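Local structure of enoyl-CoA hydratase/isomerase family protein (Pseudomonas syringae pv. tomato, 3OT6) at residues A87-C101 with A107-R119. The protein probably acts on acyl-CoA thioesters as a hydratase or isomerase of the crotonase-like family, its exact substrate and reaction being unassigned. Numbering follows the deposited sequence.
Sequences ARRMLSHPFPIIVAC and AKGAFLLLSADYR
Val-99 and Tyr-118 lie on neighbouring parallel strands of the crotonase fold, 97-100 and 118-122, and the backbone N of Val-99 donates to Tyr-118 O at 2.8 Å. Each strand follows a helix, and the two helices, 73-91 and 108-113, pack with their C-terminal ends on the same face of the sheet. Where the strands begin, Ile-97 is held through both its N-H and its carbonyl by the start of the neighbouring strand and the residue just before it. Its O accepts from the N atoms of both Asp-117 and Tyr-118, the first lying in the carbonyl plane and the second tilted 17° from it. Ile-97 N donates almost straight (170°) to Asp-117 OD2, with N and OD2 2.8 Å apart, on the anti lone pair. That carboxylate also forms salt bridges to Lys-209 and Arg-213 of helix 202-230, so the strand start is tied to the C-terminal helix and the aspartate charge is probably well compensated.

Val-99 packs its side chain against Leu-113 at the end of helix 108-113 and against Ala-116 in the loop that follows it. Its CB lies near Leu-113 CD2 and from there the branches part: CG1, anti to the backbone N (chi1 175°), meets Leu-113 CD2 at 3.3 Å, with the two side chains crossing at about a right angle, while CG2 meets Ala-116 CB at 3.4 Å. Leu-113 CD2 reaches on to Cys-101 CB, so one methyl spans two residues of the segment 87-101.

Toward helix 73-91, the loop at Ser-115 lies against the helix end. Leu-91 lays CG and CD2 over the Ser-115 carbonyl, and selenomethionine Met-90, its chain bent at the last torsion, brings CE near Leu-112 O. Ser-115 OG donates to Phe-111 O within its own segment, and this same hydroxyl oxygen rests 3.4 Å from Ala-87 CB.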
ATOM      1  N   ALA A  87      -6.177  -2.759  -2.772  1.00 21.04           N
ATOM      2  CA  ALA A  87      -4.955  -2.554  -3.581  1.00 21.29           C
ATOM      3  C   ALA A  87      -5.342  -2.237  -5.062  1.00 21.06           C
ATOM      4  O   ALA A  87      -4.765  -1.356  -5.702  1.00 22.53           O
ATOM      5  CB  ALA A  87      -3.963  -3.790  -3.508  1.00 19.81           C
ATOM      6  N   ARG A  88      -6.265  -2.989  -5.609  1.00 20.04           N
ATOM      7  CA  ARG A  88      -6.730  -2.765  -6.948  1.00 21.50           C
ATOM      8  C   ARG A  88      -7.380  -1.350  -7.060  1.00 21.62           C
ATOM      9  O   ARG A  88      -7.257  -0.670  -8.063  1.00 21.80           O
ATOM     10  CB  ARG A  88      -7.728  -3.861  -7.313  1.00 21.44           C
ATOM     11  CG  ARG A  88      -7.971  -3.954  -8.784  1.00 24.02           C
ATOM     12  CD  ARG A  88      -9.418  -3.808  -9.027  1.00 29.95           C
ATOM     13  NE  ARG A  88      -9.822  -4.088 -10.390  1.00 33.49           N
ATOM     14  CZ  ARG A  88     -10.225  -3.138 -11.228  1.00 33.77           C
ATOM     15  NH1 ARG A  88     -10.267  -1.876 -10.802  1.00 35.43           N
ATOM     16  NH2 ARG A  88     -10.570  -3.449 -12.468  1.00 26.40           N
ATOM     17  N   ARG A  89      -8.029  -0.875  -6.016  1.00 21.58           N
ATOM     18  CA  ARG A  89      -8.701   0.399  -6.149  1.00 21.48           C
ATOM     19  C   ARG A  89      -7.643   1.467  -6.144  1.00 21.57           C
ATOM     20  O   ARG A  89      -7.719   2.394  -6.916  1.00 22.31           O
ATOM     21  CB  ARG A  89      -9.714   0.634  -5.027  1.00 21.92           C
ATOM     22  CG  ARG A  89     -10.195   2.044  -4.984  1.00 24.06           C
ATOM     23  CD  ARG A  89     -11.090   2.315  -3.804  1.00 28.94           C
ATOM     24  NE  ARG A  89     -11.692   3.624  -3.989  1.00 31.22           N
ATOM     25  CZ  ARG A  89     -12.548   4.174  -3.161  1.00 30.17           C
ATOM     26  NH1 ARG A  89     -12.920   3.546  -2.064  1.00 33.26           N
ATOM     27  NH2 ARG A  89     -13.042   5.344  -3.456  1.00 32.05           N
HETATM   28  N   MSE A  90      -6.610   1.300  -5.324  1.00 21.03           N
HETATM   29  CA  MSE A  90      -5.554   2.296  -5.261  1.00 20.20           C
HETATM   30  C   MSE A  90      -4.828   2.412  -6.569  1.00 19.94           C
HETATM   31  O   MSE A  90      -4.418   3.496  -6.962  1.00 20.29           O
HETATM   32  CB  MSE A  90      -4.553   1.984  -4.145  1.00 19.90           C
HETATM   33  CG  MSE A  90      -5.097   2.239  -2.771  1.00 19.61           C
HETATM   34 SE   MSE A  90      -3.985   1.533  -1.304  1.00 24.08          SE
HETATM   35  CE  MSE A  90      -2.389   2.692  -1.393  1.00 17.73           C
ATOM     36  N   LEU A  91      -4.630   1.295  -7.237  1.00 20.61           N
ATOM     37  CA  LEU A  91      -3.888   1.300  -8.506  1.00 20.76           C
ATOM     38  C   LEU A  91      -4.770   1.832  -9.624  1.00 21.07           C
ATOM     39  O   LEU A  91      -4.292   2.162 -10.718  1.00 20.31           O
ATOM     40  CB  LEU A  91      -3.411  -0.096  -8.846  1.00 21.29           C
ATOM     41  CG  LEU A  91      -2.246  -0.590  -7.976  1.00 19.74           C
ATOM     42  CD1 LEU A  91      -2.205  -2.114  -8.048  1.00 16.46           C
ATOM     43  CD2 LEU A  91      -1.001  -0.008  -8.557  1.00 18.90           C
ATOM     44  N   SER A  92      -6.069   1.926  -9.361  1.00 21.22           N
ATOM     45  CA  SER A  92      -6.926   2.488 -10.413  1.00 22.19           C
ATOM     46  C   SER A  92      -7.486   3.860  -9.978  1.00 22.86           C
ATOM     47  O   SER A  92      -8.309   4.422 -10.664  1.00 23.60           O
ATOM     48  CB  SER A  92      -7.990   1.525 -10.900  1.00 21.11           C
ATOM     49  OG  SER A  92      -8.701   1.054  -9.837  1.00 20.85           O
ATOM     50  N   HIS A  93      -6.901   4.444  -8.930  1.00 21.77           N
ATOM     51  CA  HIS A  93      -7.394   5.676  -8.428  1.00 21.82           C
ATOM     52  C   HIS A  93      -7.245   6.821  -9.452  1.00 21.42           C
ATOM     53  O   HIS A  93      -6.186   7.001 -10.040  1.00 21.45           O
ATOM     54  CB  HIS A  93      -6.663   6.006  -7.124  1.00 21.50           C
ATOM     55  CG  HIS A  93      -7.305   7.100  -6.330  1.00 21.24           C
ATOM     56  ND1 HIS A  93      -8.559   6.956  -5.758  1.00 20.36           N
ATOM     57  CD2 HIS A  93      -6.892   8.367  -6.047  1.00 18.53           C
ATOM     58  CE1 HIS A  93      -8.871   8.068  -5.114  1.00 18.93           C
ATOM     59  NE2 HIS A  93      -7.885   8.946  -5.285  1.00 20.28           N
ATOM     60  N   PRO A  94      -8.257   7.674  -9.576  1.00 21.08           N
ATOM     61  CA  PRO A  94      -8.195   8.686 -10.641  1.00 21.37           C
ATOM     62  C   PRO A  94      -7.174   9.818 -10.461  1.00 21.74           C
ATOM     63  O   PRO A  94      -6.865  10.521 -11.428  1.00 21.46           O
ATOM     64  CB  PRO A  94      -9.633   9.182 -10.763  1.00 22.03           C
ATOM     65  CG  PRO A  94     -10.307   8.849  -9.476  1.00 22.99           C
ATOM     66  CD  PRO A  94      -9.553   7.628  -8.893  1.00 22.22           C
ATOM     67  N   PHE A  95      -6.592   9.939  -9.272  1.00 21.28           N
ATOM     68  CA  PHE A  95      -5.555  10.943  -9.000  1.00 21.94           C
ATOM     69  C   PHE A  95      -4.334  10.210  -8.387  1.00 22.65           C
ATOM     70  O   PHE A  95      -4.469   9.065  -7.912  1.00 23.63           O
ATOM     71  CB  PHE A  95      -6.086  12.069  -8.053  1.00 21.52           C
ATOM     72  CG  PHE A  95      -7.324  12.681  -8.543  1.00 21.44           C
ATOM     73  CD1 PHE A  95      -7.269  13.781  -9.389  1.00 22.00           C
ATOM     74  CD2 PHE A  95      -8.562  12.114  -8.244  1.00 22.54           C
ATOM     75  CE1 PHE A  95      -8.423  14.319  -9.913  1.00 19.45           C
ATOM     76  CE2 PHE A  95      -9.723  12.633  -8.775  1.00 22.65           C
ATOM     77  CZ  PHE A  95      -9.649  13.729  -9.634  1.00 23.34           C
ATOM     78  N   PRO A  96      -3.158  10.862  -8.400  1.00 21.99           N
ATOM     79  CA  PRO A  96      -1.948  10.223  -7.967  1.00 22.06           C
ATOM     80  C   PRO A  96      -2.013   9.825  -6.487  1.00 22.94           C
ATOM     81  O   PRO A  96      -2.507  10.601  -5.669  1.00 25.45           O
ATOM     82  CB  PRO A  96      -0.885  11.320  -8.213  1.00 20.93           C
ATOM     83  CG  PRO A  96      -1.448  12.108  -9.432  1.00 20.56           C
ATOM     84  CD  PRO A  96      -2.889  12.196  -8.992  1.00 22.62           C
ATOM     85  N   ILE A  97      -1.553   8.619  -6.152  1.00 22.93           N
ATOM     86  CA  ILE A  97      -1.365   8.217  -4.771  1.00 22.26           C
ATOM     87  C   ILE A  97       0.128   8.113  -4.393  1.00 22.17           C
ATOM     88  O   ILE A  97       0.925   7.376  -5.038  1.00 22.96           O
ATOM     89  CB  ILE A  97      -2.116   6.934  -4.451  1.00 22.59           C
ATOM     90  CG1 ILE A  97      -3.606   7.112  -4.760  1.00 21.51           C
ATOM     91  CG2 ILE A  97      -1.975   6.588  -2.938  1.00 22.17           C
ATOM     92  CD1 ILE A  97      -4.444   5.868  -4.482  1.00 19.65           C
ATOM     93  N   ILE A  98       0.502   8.900  -3.374  1.00 21.26           N
ATOM     94  CA  ILE A  98       1.823   8.873  -2.768  1.00 19.91           C
ATOM     95  C   ILE A  98       1.704   8.070  -1.497  1.00 20.54           C
ATOM     96  O   ILE A  98       0.743   8.223  -0.714  1.00 20.89           O
ATOM     97  CB  ILE A  98       2.324  10.284  -2.440  1.00 19.64           C
ATOM     98  CG1 ILE A  98       2.296  11.162  -3.687  1.00 18.22           C
ATOM     99  CG2 ILE A  98       3.747  10.271  -1.910  1.00 17.52           C
ATOM    100  CD1 ILE A  98       2.642  12.715  -3.405  1.00 16.55           C
ATOM    101  N   VAL A  99       2.634   7.158  -1.301  1.00 21.17           N
ATOM    102  CA  VAL A  99       2.703   6.480  -0.004  1.00 21.09           C
ATOM    103  C   VAL A  99       3.975   6.975   0.626  1.00 21.84           C
ATOM    104  O   VAL A  99       5.081   6.896   0.007  1.00 21.92           O
ATOM    105  CB  VAL A  99       2.675   4.918  -0.107  1.00 20.98           C
ATOM    106  CG1 VAL A  99       2.872   4.277   1.297  1.00 18.33           C
ATOM    107  CG2 VAL A  99       1.359   4.490  -0.711  1.00 18.23           C
ATOM    108  N   ALA A 100       3.804   7.535   1.813  1.00 21.64           N
ATOM    109  CA  ALA A 100       4.888   8.124   2.573  1.00 22.54           C
ATOM    110  C   ALA A 100       5.109   7.204   3.763  1.00 23.46           C
ATOM    111  O   ALA A 100       4.339   7.261   4.763  1.00 25.02           O
ATOM    112  CB  ALA A 100       4.499   9.513   3.049  1.00 22.59           C
ATOM    113  N   CYS A 101       6.147   6.377   3.702  1.00 22.82           N
ATOM    114  CA  CYS A 101       6.266   5.332   4.686  1.00 23.82           C
ATOM    115  C   CYS A 101       7.145   5.801   5.849  1.00 24.43           C
ATOM    116  O   CYS A 101       8.319   6.061   5.636  1.00 23.45           O
ATOM    117  CB  CYS A 101       6.787   4.049   4.024  1.00 23.57           C
ATOM    118  SG  CYS A 101       7.456   2.884   5.196  1.00 23.28           S
ATOM    119  N   ALA A 107       4.569  -7.144   4.982  1.00 20.76           N
ATOM    120  CA  ALA A 107       3.444  -7.985   4.496  1.00 20.34           C
ATOM    121  C   ALA A 107       2.447  -7.011   3.823  1.00 20.76           C
ATOM    122  O   ALA A 107       2.918  -6.186   3.035  1.00 21.38           O
ATOM    123  CB  ALA A 107       2.827  -8.827   5.630  1.00 17.31           C
ATOM    124  N   LYS A 108       1.132  -7.062   4.129  1.00 20.75           N
ATOM    125  CA  LYS A 108       0.153  -6.138   3.517  1.00 20.39           C
ATOM    126  C   LYS A 108       0.640  -4.691   3.662  1.00 19.73           C
ATOM    127  O   LYS A 108       0.462  -3.886   2.748  1.00 19.79           O
ATOM    128  CB  LYS A 108      -1.283  -6.311   4.069  1.00 20.72           C
ATOM    129  CG  LYS A 108      -2.379  -5.480   3.342  1.00 21.56           C
ATOM    130  CD  LYS A 108      -2.674  -6.032   1.905  1.00 24.90           C
ATOM    131  CE  LYS A 108      -3.532  -5.082   0.971  1.00 21.78           C
ATOM    132  NZ  LYS A 108      -3.445  -5.709  -0.477  1.00 23.96           N
ATOM    133  N   GLY A 109       1.281  -4.347   4.761  1.00 18.16           N
ATOM    134  CA  GLY A 109       1.804  -2.988   4.833  1.00 18.71           C
ATOM    135  C   GLY A 109       2.790  -2.718   3.683  1.00 19.45           C
ATOM    136  O   GLY A 109       2.859  -1.608   3.145  1.00 19.43           O
ATOM    137  N   ALA A 110       3.593  -3.701   3.303  1.00 18.60           N
ATOM    138  CA  ALA A 110       4.466  -3.447   2.168  1.00 19.70           C
ATOM    139  C   ALA A 110       3.680  -3.537   0.823  1.00 20.03           C
ATOM    140  O   ALA A 110       4.102  -2.922  -0.175  1.00 20.72           O
ATOM    141  CB  ALA A 110       5.711  -4.364   2.168  1.00 18.19           C
ATOM    142  N   PHE A 111       2.578  -4.294   0.780  1.00 19.44           N
ATOM    143  CA  PHE A 111       1.715  -4.230  -0.377  1.00 20.56           C
ATOM    144  C   PHE A 111       1.118  -2.861  -0.645  1.00 21.31           C
ATOM    145  O   PHE A 111       0.810  -2.522  -1.788  1.00 21.44           O
ATOM    146  CB  PHE A 111       0.667  -5.306  -0.366  1.00 20.37           C
ATOM    147  CG  PHE A 111       1.241  -6.659  -0.695  1.00 21.95           C
ATOM    148  CD1 PHE A 111       1.926  -6.866  -1.910  1.00 25.23           C
ATOM    149  CD2 PHE A 111       1.144  -7.713   0.193  1.00 18.89           C
ATOM    150  CE1 PHE A 111       2.482  -8.151  -2.230  1.00 24.99           C
ATOM    151  CE2 PHE A 111       1.690  -8.949  -0.096  1.00 22.29           C
ATOM    152  CZ  PHE A 111       2.372  -9.185  -1.296  1.00 22.44           C
ATOM    153  N   LEU A 112       0.970  -2.048   0.383  1.00 22.53           N
ATOM    154  CA  LEU A 112       0.424  -0.728   0.145  1.00 23.11           C
ATOM    155  C   LEU A 112       1.390   0.065  -0.721  1.00 22.67           C
ATOM    156  O   LEU A 112       0.914   0.844  -1.559  1.00 23.52           O
ATOM    157  CB  LEU A 112       0.150   0.047   1.432  1.00 23.63           C
ATOM    158  CG  LEU A 112      -0.852  -0.533   2.403  1.00 25.15           C
ATOM    159  CD1 LEU A 112      -0.942   0.457   3.619  1.00 24.92           C
ATOM    160  CD2 LEU A 112      -2.152  -0.672   1.714  1.00 27.90           C
ATOM    161  N   LEU A 113       2.709  -0.096  -0.512  1.00 21.32           N
ATOM    162  CA  LEU A 113       3.733   0.592  -1.345  1.00 20.80           C
ATOM    163  C   LEU A 113       3.763   0.136  -2.829  1.00 20.66           C
ATOM    164  O   LEU A 113       4.238   0.874  -3.730  1.00 21.57           O
ATOM    165  CB  LEU A 113       5.139   0.460  -0.742  1.00 21.31           C
ATOM    166  CG  LEU A 113       5.371   0.876   0.731  1.00 21.70           C
ATOM    167  CD1 LEU A 113       6.567   0.094   1.292  1.00 18.03           C
ATOM    168  CD2 LEU A 113       5.570   2.397   0.792  1.00 18.48           C
ATOM    169  N   LEU A 114       3.307  -1.089  -3.061  1.00 19.36           N
ATOM    170  CA  LEU A 114       3.220  -1.664  -4.366  1.00 18.88           C
ATOM    171  C   LEU A 114       1.888  -1.290  -5.056  1.00 19.92           C
ATOM    172  O   LEU A 114       1.626  -1.730  -6.179  1.00 20.17           O
ATOM    173  CB  LEU A 114       3.398  -3.192  -4.260  1.00 17.50           C
ATOM    174  CG  LEU A 114       4.758  -3.638  -3.665  1.00 17.18           C
ATOM    175  CD1 LEU A 114       5.052  -5.129  -3.878  1.00 15.54           C
ATOM    176  CD2 LEU A 114       5.943  -2.819  -4.191  1.00 15.53           C
ATOM    177  N   SER A 115       1.072  -0.449  -4.417  1.00 19.68           N
ATOM    178  CA  SER A 115      -0.251  -0.159  -4.927  1.00 20.31           C
ATOM    179  C   SER A 115      -0.395   1.335  -5.284  1.00 20.32           C
ATOM    180  O   SER A 115      -1.487   1.809  -5.458  1.00 21.83           O
ATOM    181  CB  SER A 115      -1.268  -0.477  -3.837  1.00 20.60           C
ATOM    182  OG  SER A 115      -1.230  -1.850  -3.533  1.00 25.41           O
ATOM    183  N   ALA A 116       0.689   2.078  -5.368  1.00 18.99           N
ATOM    184  CA  ALA A 116       0.624   3.523  -5.352  1.00 18.40           C
ATOM    185  C   ALA A 116       1.398   4.046  -6.575  1.00 18.89           C
ATOM    186  O   ALA A 116       2.077   3.277  -7.305  1.00 18.51           O
ATOM    187  CB  ALA A 116       1.300   4.043  -4.049  1.00 15.74           C
ATOM    188  N   ASP A 117       1.391   5.366  -6.721  1.00 19.05           N
ATOM    189  CA  ASP A 117       2.018   6.015  -7.870  1.00 19.79           C
ATOM    190  C   ASP A 117       3.440   6.478  -7.623  1.00 19.56           C
ATOM    191  O   ASP A 117       4.213   6.557  -8.566  1.00 19.50           O
ATOM    192  CB  ASP A 117       1.122   7.112  -8.359  1.00 19.61           C
ATOM    193  CG  ASP A 117      -0.172   6.536  -8.881  1.00 24.62           C
ATOM    194  OD1 ASP A 117      -0.066   5.761  -9.897  1.00 25.54           O
ATOM    195  OD2 ASP A 117      -1.245   6.783  -8.242  1.00 21.05           O
ATOM    196  N   TYR A 118       3.756   6.751  -6.355  1.00 18.99           N
ATOM    197  CA  TYR A 118       5.038   7.247  -5.934  1.00 18.58           C
ATOM    198  C   TYR A 118       5.191   6.792  -4.458  1.00 20.14           C
ATOM    199  O   TYR A 118       4.207   6.876  -3.656  1.00 20.91           O
ATOM    200  CB  TYR A 118       5.116   8.825  -6.027  1.00 18.47           C
ATOM    201  CG  TYR A 118       6.568   9.264  -5.991  1.00 13.69           C
ATOM    202  CD1 TYR A 118       7.282   9.419  -7.177  1.00 13.14           C
ATOM    203  CD2 TYR A 118       7.253   9.384  -4.791  1.00 14.45           C
ATOM    204  CE1 TYR A 118       8.643   9.736  -7.182  1.00 17.85           C
ATOM    205  CE2 TYR A 118       8.662   9.714  -4.763  1.00 14.35           C
ATOM    206  CZ  TYR A 118       9.334   9.870  -5.970  1.00 18.48           C
ATOM    207  OH  TYR A 118      10.678  10.149  -6.038  1.00 17.88           O
ATOM    208  N   ARG A 119       6.393   6.366  -4.061  1.00 19.09           N
ATOM    209  CA  ARG A 119       6.576   5.839  -2.691  1.00 18.05           C
ATOM    210  C   ARG A 119       7.781   6.441  -2.065  1.00 18.28           C
ATOM    211  O   ARG A 119       8.835   6.420  -2.650  1.00 19.38           O
ATOM    212  CB  ARG A 119       6.737   4.310  -2.694  1.00 15.65           C
ATOM    213  CG  ARG A 119       5.468   3.525  -3.061  1.00 14.20           C
ATOM    214  CD  ARG A 119       5.270   3.321  -4.562  1.00 16.76           C
ATOM    215  NE  ARG A 119       6.558   3.179  -5.255  1.00 13.50           N
ATOM    216  CZ  ARG A 119       7.194   2.013  -5.447  1.00 15.68           C
ATOM    217  NH1 ARG A 119       6.628   0.850  -5.071  1.00 13.40           N
ATOM    218  NH2 ARG A 119       8.402   2.009  -6.036  1.00  8.62           N
TER